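Local coordinates for Cro protein (Xylella fastidiosa, PDB 3BD1) that probably binds operator DNA through a helix-turn-helix motif, acting as a Cro transcription factor of a putative prophage, at residues N9-G12 and A16-A19; A18-V23 and E46-G51; S29-R32 and V37-E40; E40-I45 and R56-D61. All blocks are in the same frame, centred on the assembly; numbering follows the deposited sequence. Where two conformers were deposited one is given.

Contact 1 (N9-G12 and A16-A19)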
loop_
_atom_site.group_PDB
_atom_site.type_symbol
_atom_site.label_atom_id
_atom_site.label_comp_id
_atom_site.label_asym_id
_atom_site.label_seq_id
_atom_site.Cartn_x
_atom_site.Cartn_y
_atom_site.Cartn_z
ATOM N N ASN A 9 4.067 1.185 2.087
ATOM C CA ASN A 9 4.567 -0.178 2.074
ATOM C C ASN A 9 5.434 -0.486 3.288
ATOM O O ASN A 9 5.405 -1.615 3.765
ATOM C CB ASN A 9 5.305 -0.479 0.782
ATOM C CG ASN A 9 4.362 -0.672 -0.392
ATOM O OD1 ASN A 9 3.193 -1.022 -0.187
ATOM N ND2 ASN A 9 4.840 -0.453 -1.611
ATOM N N LYS A 10 6.140 0.522 3.791
ATOM C CA LYS A 10 6.995 0.295 4.969
ATOM C C LYS A 10 6.146 -0.060 6.172
ATOM O O LYS A 10 6.493 -0.982 6.922
ATOM C CB LYS A 10 7.868 1.512 5.236
ATOM C CG LYS A 10 8.757 1.353 6.426
ATOM C CD LYS A 10 9.740 0.217 6.169
ATOM C CE LYS A 10 10.934 0.299 7.089
ATOM N NZ LYS A 10 10.484 -0.017 8.454
ATOM N N LEU A 11 5.061 0.683 6.357
ATOM C CA LEU A 11 4.126 0.368 7.442
ATOM C C LEU A 11 3.253 -0.853 7.140
ATOM O O LEU A 11 2.840 -1.571 8.057
ATOM C CB LEU A 11 3.270 1.587 7.769
ATOM C CG LEU A 11 3.878 2.634 8.717
ATOM C CD1 LEU A 11 3.909 2.087 10.158
ATOM C CD2 LEU A 11 5.245 3.108 8.263
ATOM N N GLY A 12 2.974 -1.059 5.855
ATOM C CA GLY A 12 2.289 -2.216 5.370
ATOM C C GLY A 12 0.925 -1.994 4.776
ATOM O O GLY A 12 0.435 -2.781 3.964
ATOM N N ALA A 16 -2.263 1.348 8.566
ATOM C CA ALA A 16 -1.150 1.358 9.510
ATOM C C ALA A 16 -0.409 2.694 9.455
ATOM O O ALA A 16 -0.038 3.251 10.487
ATOM C CB ALA A 16 -0.229 0.178 9.284
ATOM N N LEU A 17 -0.207 3.212 8.240
ATOM C CA LEU A 17 0.473 4.507 8.134
ATOM C C LEU A 17 -0.386 5.609 8.760
ATOM O O LEU A 17 0.112 6.451 9.506
ATOM C CB LEU A 17 0.812 4.828 6.680
ATOM C CG LEU A 17 1.613 6.109 6.497
ATOM C CD1 LEU A 17 2.964 6.143 7.231
ATOM C CD2 LEU A 17 1.788 6.428 5.011
ATOM N N ALA A 18 -1.677 5.588 8.446
ATOM C CA ALA A 18 -2.604 6.573 9.001
ATOM C C ALA A 18 -2.555 6.529 10.531
ATOM O O ALA A 18 -2.477 7.570 11.184
ATOM C CB ALA A 18 -3.993 6.328 8.453
ATOM N N ALA A 19 -2.592 5.317 11.087
ATOM C CA ALA A 19 -2.553 5.132 12.529
ATOM C C ALA A 19 -1.275 5.725 13.106
ATOM O O ALA A 19 -1.278 6.416 14.121
ATOM C CB ALA A 19 -2.690 3.659 12.898
#

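Contact 2 (A18-V23 and E46-G51)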
loop_
_atom_site.group_PDB
_atom_site.type_symbol
_atom_site.label_atom_id
_atom_site.label_comp_id
_atom_site.label_asym_id
_atom_site.label_seq_id
_atom_site.Cartn_x
_atom_site.Cartn_y
_atom_site.Cartn_z
ATOM N N ALA A 18 -1.677 5.588 8.446
ATOM C CA ALA A 18 -2.604 6.573 9.001
ATOM C C ALA A 18 -2.555 6.529 10.531
ATOM O O ALA A 18 -2.477 7.570 11.184
ATOM C CB ALA A 18 -3.993 6.328 8.453
ATOM N N ALA A 19 -2.592 5.317 11.087
ATOM C CA ALA A 19 -2.553 5.132 12.529
ATOM C C ALA A 19 -1.275 5.725 13.106
ATOM O O ALA A 19 -1.278 6.416 14.121
ATOM C CB ALA A 19 -2.690 3.659 12.898
ATOM N N SER A 20 -0.148 5.446 12.454
ATOM C CA SER A 20 1.153 5.905 12.917
ATOM C C SER A 20 1.315 7.426 12.921
ATOM O O SER A 20 2.146 7.976 13.659
ATOM C CB SER A 20 2.280 5.295 12.084
ATOM O OG SER A 20 2.412 5.860 10.786
ATOM N N LEU A 21 0.527 8.093 12.085
ATOM C CA LEU A 21 0.558 9.545 11.973
ATOM C C LEU A 21 -0.591 10.231 12.705
ATOM O O LEU A 21 -0.601 11.458 12.815
ATOM C CB LEU A 21 0.516 9.948 10.490
ATOM C CG LEU A 21 1.704 9.480 9.665
ATOM C CD1 LEU A 21 1.467 9.827 8.177
ATOM C CD2 LEU A 21 3.032 10.078 10.145
ATOM N N GLY A 22 -1.554 9.458 13.187
ATOM C CA GLY A 22 -2.747 10.035 13.821
ATOM C C GLY A 22 -3.639 10.798 12.859
ATOM O O GLY A 22 -4.228 11.834 13.227
ATOM N N VAL A 23 -3.721 10.289 11.627
ATOM C CA VAL A 23 -4.604 10.895 10.633
ATOM C C VAL A 23 -5.603 9.861 10.125
ATOM O O VAL A 23 -5.464 8.656 10.371
ATOM C CB VAL A 23 -3.820 11.502 9.437
ATOM C CG1 VAL A 23 -2.875 12.572 9.984
ATOM C CG2 VAL A 23 -3.118 10.418 8.579
ATOM N N GLU A 46 9.112 10.423 8.108
ATOM C CA GLU A 46 10.488 9.931 8.168
ATOM C C GLU A 46 10.696 9.093 9.450
ATOM O O GLU A 46 11.342 8.038 9.419
ATOM C CB GLU A 46 11.490 11.073 8.126
ATOM C CG GLU A 46 12.923 10.629 8.205
ATOM C CD GLU A 46 13.925 11.744 8.051
ATOM O OE1 GLU A 46 13.761 12.638 7.206
ATOM O OE2 GLU A 46 14.925 11.705 8.781
ATOM N N ARG A 47 10.140 9.570 10.563
ATOM C CA ARG A 47 10.298 8.839 11.818
ATOM C C ARG A 47 9.551 7.500 11.848
ATOM O O ARG A 47 10.117 6.473 12.245
ATOM C CB ARG A 47 9.848 9.720 12.977
ATOM C CG ARG A 47 10.791 10.874 13.263
ATOM C CD ARG A 47 10.283 11.756 14.392
ATOM N NE ARG A 47 11.267 12.786 14.718
ATOM C CZ ARG A 47 11.005 13.854 15.465
ATOM N NH1 ARG A 47 9.792 14.053 15.955
ATOM N NH2 ARG A 47 11.969 14.734 15.702
ATOM N N VAL A 48 8.270 7.509 11.484
ATOM C CA VAL A 48 7.485 6.281 11.578
ATOM C C VAL A 48 7.915 5.216 10.587
ATOM O O VAL A 48 7.682 4.026 10.821
ATOM C CB VAL A 48 5.973 6.526 11.491
ATOM C CG1 VAL A 48 5.508 7.476 12.611
ATOM C CG2 VAL A 48 5.474 6.987 10.108
ATOM N N THR A 49 8.491 5.666 9.467
ATOM C CA THR A 49 9.035 4.719 8.490
ATOM C C THR A 49 10.464 4.286 8.785
ATOM O O THR A 49 11.104 3.585 7.991
ATOM C CB THR A 49 8.993 5.320 7.069
ATOM O OG1 THR A 49 9.922 6.403 6.963
ATOM C CG2 THR A 49 7.572 5.661 6.578
ATOM N N ASN A 50 10.979 4.719 9.945
ATOM C CA ASN A 50 12.358 4.396 10.325
ATOM C C ASN A 50 13.374 4.833 9.274
ATOM O O ASN A 50 14.402 4.180 9.069
ATOM C CB ASN A 50 12.544 2.927 10.608
ATOM C CG ASN A 50 13.786 2.593 11.442
ATOM O OD1 ASN A 50 14.448 1.543 11.240
ATOM N ND2 ASN A 50 14.084 3.478 12.364
ATOM N N GLY A 51 13.055 5.944 8.614
ATOM C CA GLY A 51 13.949 6.492 7.610
ATOM C C GLY A 51 13.899 5.817 6.242
ATOM O O GLY A 51 14.756 6.107 5.374
#

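Contact 3 (S29-R32 and V37-E40)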
loop_
_atom_site.group_PDB
_atom_site.type_symbol
_atom_site.label_atom_id
_atom_site.label_comp_id
_atom_site.label_asym_id
_atom_site.label_seq_id
_atom_site.Cartn_x
_atom_site.Cartn_y
_atom_site.Cartn_z
ATOM N N SER A 29 -4.847 9.048 1.434
ATOM C CA SER A 29 -5.311 8.873 0.062
ATOM C C SER A 29 -5.278 10.195 -0.691
ATOM O O SER A 29 -4.874 10.237 -1.854
ATOM C CB SER A 29 -6.720 8.292 0.043
ATOM O OG SER A 29 -6.641 6.987 0.583
ATOM N N ASN A 30 -5.698 11.265 -0.016
ATOM C CA ASN A 30 -5.612 12.602 -0.594
ATOM C C ASN A 30 -4.187 13.055 -0.905
ATOM O O ASN A 30 -3.968 13.637 -1.976
ATOM C CB ASN A 30 -6.283 13.656 0.284
ATOM C CG ASN A 30 -6.292 15.031 -0.364
ATOM O OD1 ASN A 30 -6.035 16.038 0.299
ATOM N ND2 ASN A 30 -6.584 15.082 -1.661
ATOM N N TRP A 31 -3.266 12.792 0.029
ATOM C CA TRP A 31 -1.872 13.190 -0.186
ATOM C C TRP A 31 -1.347 12.468 -1.421
ATOM O O TRP A 31 -0.652 13.024 -2.278
ATOM C CB TRP A 31 -0.980 12.851 1.016
ATOM C CG TRP A 31 -1.408 13.465 2.302
ATOM C CD1 TRP A 31 -2.310 14.469 2.500
ATOM C CD2 TRP A 31 -0.958 13.067 3.595
ATOM N NE1 TRP A 31 -2.433 14.727 3.845
ATOM C CE2 TRP A 31 -1.608 13.878 4.542
ATOM C CE3 TRP A 31 -0.037 12.116 4.036
ATOM C CZ2 TRP A 31 -1.382 13.758 5.907
ATOM C CZ3 TRP A 31 0.173 11.996 5.392
ATOM C CH2 TRP A 31 -0.484 12.811 6.312
ATOM N N ARG A 32 -1.701 11.192 -1.501
ATOM C CA ARG A 32 -1.221 10.382 -2.610
ATOM C C ARG A 32 -1.808 10.892 -3.923
ATOM O O ARG A 32 -1.064 11.022 -4.899
ATOM C CB ARG A 32 -1.526 8.899 -2.401
ATOM C CG ARG A 32 -0.765 8.055 -3.418
ATOM C CD ARG A 32 -1.225 6.625 -3.439
ATOM N NE ARG A 32 -0.417 5.883 -4.403
ATOM C CZ ARG A 32 -0.508 5.896 -5.730
ATOM N NH1 ARG A 32 -1.397 6.629 -6.391
ATOM N NH2 ARG A 32 0.336 5.133 -6.405
ATOM N N VAL A 37 2.552 15.296 0.407
ATOM C CA VAL A 37 2.263 15.237 1.823
ATOM C C VAL A 37 2.429 16.650 2.381
ATOM O O VAL A 37 3.251 17.435 1.903
ATOM C CB VAL A 37 3.120 14.201 2.615
ATOM C CG1 VAL A 37 3.094 12.851 1.899
ATOM C CG2 VAL A 37 4.552 14.591 2.887
ATOM N N PRO A 38 1.656 16.979 3.417
ATOM C CA PRO A 38 1.853 18.264 4.087
ATOM C C PRO A 38 3.276 18.421 4.641
ATOM O O PRO A 38 3.847 17.469 5.173
ATOM C CB PRO A 38 0.854 18.196 5.246
ATOM C CG PRO A 38 -0.158 17.222 4.857
ATOM C CD PRO A 38 0.574 16.196 4.033
ATOM N N ALA A 39 3.844 19.622 4.536
ATOM C CA ALA A 39 5.227 19.856 4.926
ATOM C C ALA A 39 5.363 19.492 6.403
ATOM O O ALA A 39 6.397 18.948 6.806
ATOM C CB ALA A 39 5.643 21.336 4.678
ATOM N N GLU A 40 4.342 19.810 7.195
ATOM C CA GLU A 40 4.430 19.618 8.646
ATOM C C GLU A 40 4.304 18.165 9.090
ATOM O O GLU A 40 4.425 17.872 10.298
ATOM C CB GLU A 40 3.377 20.446 9.363
ATOM C CG GLU A 40 1.950 20.004 9.162
ATOM C CD GLU A 40 1.256 20.563 7.939
ATOM O OE1 GLU A 40 0.012 20.441 7.967
ATOM O OE2 GLU A 40 1.914 21.091 7.006
#

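Contact 4 (E40-I45 and R56-D61)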
loop_
_atom_site.group_PDB
_atom_site.type_symbol
_atom_site.label_atom_id
_atom_site.label_comp_id
_atom_site.label_asym_id
_atom_site.label_seq_id
_atom_site.Cartn_x
_atom_site.Cartn_y
_atom_site.Cartn_z
ATOM N N GLU A 40 4.342 19.810 7.195
ATOM C CA GLU A 40 4.430 19.618 8.646
ATOM C C GLU A 40 4.304 18.165 9.090
ATOM O O GLU A 40 4.425 17.872 10.298
ATOM C CB GLU A 40 3.377 20.446 9.363
ATOM C CG GLU A 40 1.950 20.004 9.162
ATOM C CD GLU A 40 1.256 20.563 7.939
ATOM O OE1 GLU A 40 0.012 20.441 7.967
ATOM O OE2 GLU A 40 1.914 21.091 7.006
ATOM N N ARG A 41 4.081 17.272 8.130
ATOM C CA ARG A 41 4.056 15.839 8.430
ATOM C C ARG A 41 5.278 15.078 7.940
ATOM O O ARG A 41 5.399 13.873 8.183
ATOM C CB ARG A 41 2.770 15.169 7.950
ATOM C CG ARG A 41 1.449 15.699 8.555
ATOM C CD ARG A 41 1.535 16.114 10.033
ATOM N NE ARG A 41 1.866 14.993 10.907
ATOM C CZ ARG A 41 0.961 14.138 11.374
ATOM N NH1 ARG A 41 -0.324 14.271 11.067
ATOM N NH2 ARG A 41 1.359 13.151 12.153
ATOM N N CYS A 42 6.190 15.755 7.239
ATOM C CA CYS A 42 7.318 15.021 6.653
ATOM C C CYS A 42 8.245 14.376 7.704
ATOM O O CYS A 42 8.618 13.209 7.527
ATOM C CB CYS A 42 8.131 15.922 5.724
ATOM S SG CYS A 42 7.207 16.295 4.208
ATOM N N ILE A 43 8.638 15.133 8.732
ATOM C CA ILE A 43 9.479 14.542 9.785
ATOM C C ILE A 43 8.774 13.347 10.412
ATOM O O ILE A 43 9.405 12.333 10.686
ATOM C CB ILE A 43 9.927 15.547 10.858
ATOM C CG1 ILE A 43 10.958 16.523 10.297
ATOM C CG2 ILE A 43 10.566 14.846 12.067
ATOM C CD1 ILE A 43 11.423 17.601 11.272
ATOM N N ASP A 44 7.475 13.473 10.640
ATOM C CA ASP A 44 6.724 12.380 11.263
ATOM C C ASP A 44 6.799 11.137 10.383
ATOM O O ASP A 44 6.978 10.037 10.890
ATOM C CB ASP A 44 5.275 12.792 11.472
ATOM C CG ASP A 44 5.112 13.917 12.475
ATOM O OD1 ASP A 44 5.944 13.996 13.403
ATOM O OD2 ASP A 44 4.150 14.693 12.302
ATOM N N ILE A 45 6.648 11.322 9.074
ATOM C CA ILE A 45 6.702 10.181 8.162
ATOM C C ILE A 45 8.099 9.560 8.163
ATOM O O ILE A 45 8.254 8.324 8.178
ATOM C CB ILE A 45 6.239 10.561 6.724
ATOM C CG1 ILE A 45 4.757 10.975 6.719
ATOM C CG2 ILE A 45 6.578 9.428 5.751
ATOM C CD1 ILE A 45 4.299 11.696 5.442
ATOM N N ARG A 56 13.434 15.007 2.366
ATOM C CA ARG A 56 13.780 15.531 1.029
ATOM C C ARG A 56 13.130 14.721 -0.077
ATOM O O ARG A 56 12.876 15.252 -1.157
ATOM C CB ARG A 56 15.299 15.532 0.894
ATOM C CG ARG A 56 15.907 15.819 -0.431
ATOM C CD ARG A 56 15.711 17.250 -0.840
ATOM N NE ARG A 56 16.254 17.412 -2.194
ATOM C CZ ARG A 56 16.651 18.566 -2.716
ATOM N NH1 ARG A 56 16.558 19.688 -2.017
ATOM N NH2 ARG A 56 17.126 18.593 -3.955
ATOM N N GLU A 57 12.847 13.448 0.171
ATOM C CA GLU A 57 12.158 12.637 -0.807
ATOM C C GLU A 57 10.688 12.965 -0.855
ATOM O O GLU A 57 10.063 12.883 -1.920
ATOM C CB GLU A 57 12.371 11.146 -0.539
ATOM C CG GLU A 57 13.824 10.708 -0.656
ATOM C CD GLU A 57 14.159 9.349 -0.080
ATOM O OE1 GLU A 57 13.530 8.887 0.866
ATOM O OE2 GLU A 57 15.097 8.685 -0.546
ATOM N N LEU A 58 10.128 13.319 0.303
ATOM C CA LEU A 58 8.718 13.659 0.378
ATOM C C LEU A 58 8.414 15.039 -0.186
ATOM O O LEU A 58 7.445 15.231 -0.916
ATOM C CB LEU A 58 8.237 13.535 1.834
ATOM C CG LEU A 58 8.191 12.118 2.414
ATOM C CD1 LEU A 58 8.256 12.216 3.969
ATOM C CD2 LEU A 58 6.987 11.361 1.907
ATOM N N ARG A 59 9.244 16.014 0.153
ATOM C CA ARG A 59 8.993 17.400 -0.224
ATOM C C ARG A 59 10.317 18.037 -0.603
ATOM O O ARG A 59 10.915 18.813 0.146
ATOM C CB ARG A 59 8.255 18.193 0.861
ATOM C CG ARG A 59 6.808 17.770 1.093
ATOM C CD ARG A 59 5.881 18.075 -0.097
ATOM N NE ARG A 59 5.887 19.495 -0.438
ATOM C CZ ARG A 59 5.126 20.404 0.159
ATOM N NH1 ARG A 59 4.280 20.033 1.112
ATOM N NH2 ARG A 59 5.196 21.679 -0.178
ATOM N N PRO A 60 10.790 17.743 -1.824
ATOM C CA PRO A 60 12.041 18.333 -2.267
ATOM C C PRO A 60 12.002 19.850 -2.437
ATOM O O PRO A 60 13.066 20.459 -2.476
ATOM C CB PRO A 60 12.347 17.635 -3.594
ATOM C CG PRO A 60 11.166 16.906 -3.936
ATOM C CD PRO A 60 10.217 16.799 -2.792
ATOM N N ASP A 61 10.799 20.399 -2.550
ATOM C CA ASP A 61 10.577 21.829 -2.602
ATOM C C ASP A 61 10.695 22.518 -1.246
ATOM O O ASP A 61 10.701 23.752 -1.216
ATOM C CB ASP A 61 9.194 22.122 -3.179
ATOM C CG ASP A 61 8.042 21.441 -2.474
ATOM O OD1 ASP A 61 8.173 20.276 -2.042
ATOM O OD2 ASP A 61 6.978 22.099 -2.413
#

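Contact 1 (N9-G12 and A16-A19)
Leu11 and Leu17 cross at about a right angle where the end of helix 3-11 meets the first turns of helix 14-21. The point of crossing is the Leu17 CD1 methyl, which lies 3.9 Å from Leu11 CG and equally far from Leu11 CD2, so one branch of Leu17 sits against the CG-CD2 arm of Leu11. Leu17 delivers that methyl with its CG anti to the backbone N (chi1 -176°), whereas Leu11, with CG anti to its own carbonyl carbon (chi1 -83°), points CG at the CA and CD1 of Leu17.

Nearer the backbones, the base of Leu11 meets the second helix directly. Its CB is 3.9 Å from Leu17 N and 4.1 Å from the Ala16 CB methyl. That same methyl also rests 3.7 Å from Leu11 O. Beside this alanine contact the CA atoms of Leu11 and Leu17 are 5.6 Å apart. With no hydrogen bond between the segments, the join rests on apolar packing. Gly12, at positive phi (114°), ends the first helix and starts the tight connection.

Leu11 also packs against Leu11 of a third subunit, so this helix end takes part in the assembly as well. Within the chain, Leu17 goes on to touch Ala7 and Ile8 of helix 3-11 and Ile28 of helix 25-34, placing the corner between the first three helices.

Contact 2 (A18-V23 and E46-G51)
Val48, at the end of helix 42-48, packs against Ser20 and Leu21 in the last turn of helix 14-21, the first helix of the helix-turn-helix motif. The two backbones come nearest at Ser20 and Val48, whose CA atoms are 6.5 Å apart.

The valine can be followed outward from CB, which lies 3.9 Å from Ser20 CB. From there its two methyls part. CG1, anti to the carbonyl carbon (chi1 -59°), rests on the start of the serine, 3.6 Å from the backbone Ser20 O and also close to Ser20 CB. CG2 takes the other direction and meets the tip of Leu21, with CD2 of that leucine 3.9 Å away, the two side chains crossing at about a right angle. CG2 also approaches Ser20 OG, but this serine was modelled in two conformations, so that approach is doubtful. In the conformer given, OG faces the valine while hydrogen-bonded to Leu17 O one turn back, a bond that satisfies the hydroxyl within its own helix although its neighbour across the contact is apolar.

Both helices stop here in Schellman motifs, with Asn50 and Gly22 at positive phi as the chain leaves each one. At the end of helix 14-21, Gly22 leads into the turn of the DNA-binding motif, and Ala18 O takes two backbone donors from opposite faces of its plane: Val23 N at 3.0 Å and Leu21 N at 3.2 Å.

Contact 3 (S29-R32 and V37-E40)
Pro38 lays its CD over one face of the Trp31 indole in a CH-pi contact. CD is 3.3 Å from the centroid of the five-membered ring and only 15° off the ring normal, which identifies a true face approach. It is displaced toward CE2, the ring atom of Trp31 nearest to Pro38 CD, at 3.2 Å. Pro38 CG follows 3.5 Å from Trp31 NE1, so the proline edge formed by CD and CG spans the pyrrole side of the indole, the two side chains crossing at about a right angle.

Val37 extends the contact along the six-membered ring. Its CG1 reaches Trp31 CE3 at 3.9 Å, approaching obliquely, while Val37 CA lies above the same face as the proline. Trp31 holds its ring out toward this loop with CG anti to the carbonyl carbon (chi1 -58°), and the CA atoms of Trp31 and Val37 are 5.0 Å apart.

One shell out, Arg59 NH1 donates a hydrogen bond to Val37 O, tying the loop to the residue that follows helix 55-58. Trp31 lies on helix 25-34, the second helix of the helix-turn-helix and probably the one that reads DNA. Its indole faces inward, touching Ile4 of helix 3-11, Ile45 of helix 42-48 and Leu21 of helix 14-21, so the loop between helices 25-34 and 42-48 closes over a tryptophan wedged among three other helices.

Contact 4 (E40-I45 and R56-D61)
In this all-helical, helix-turn-helix domain, helix 42-48 packs on the short last helix 55-58: Cys42 and Ile45 on one face of the former receive Leu58 from the latter and Arg59 just after it. Cys42 and Ile45 are three positions apart, close to one helical turn, and their side chains point to the same partner.

Leu58 CD1 lies against both, 3.7 Å from Ile45 CG2 and 3.7 Å from Cys42 O, while the side chains of Leu58 and Ile45 cross obliquely. At the other end of the contact the sulfur takes over: Cys42 SG lies 3.8 Å from Leu58 CB and 3.5 Å from Arg59 CG. With SG anti to the carbonyl carbon (chi1 -71°), it is brought over the start of both residues.

Arg59 thus offers its carbon chain to the sulfur and bends at chi2 and chi3 to carry its guanidinium away. There it grips Asp61 side-on, NE to OD1 at 2.9 Å and NH2 to OD2 at 2.9 Å, both carboxylate oxygens lying close to the guanidinium plane. With the third nitrogen bonded to the 37-40 loop, all three fix the group's rotation. On helix 42-48, Arg41 NE makes a 2.7 Å salt bridge to Asp44 OD2, met on its anti lone pair.

Beyond the pair, Leu58 touches Ala3 and Ile45 touches Ala7, so helices 42-48 and 55-58 both pack on helix 3-11, while helix 42-48 also meets helix 14-21 through Ile45 and Leu21.

Overall arrangement
All four contacts are largely buried packing, with no hydrogen bond between the paired segments; at contact 3 Pro38 stays partly exposed. Contacts 1 and 2 share helix 14-21, lie on the same side of the chain's centre and both touch the third subunit; Leu17 CD1 meets Val48 CG2 between them. Contacts 2 and 4 both use helix 42-48, and the O of Leu21 in contact 2 accepts Arg41 NH2 of contact 4. Contacts 3 and 4 instead adjoin the fourth subunit. The chemistry differs accordingly: aliphatic at contact 1, a valine against a serine and a leucine at contact 2, aromatic CH-pi at contact 3, and sulfur with leucine, bordered by salt bridges, at contact 4, across the chain's centre from contact 1.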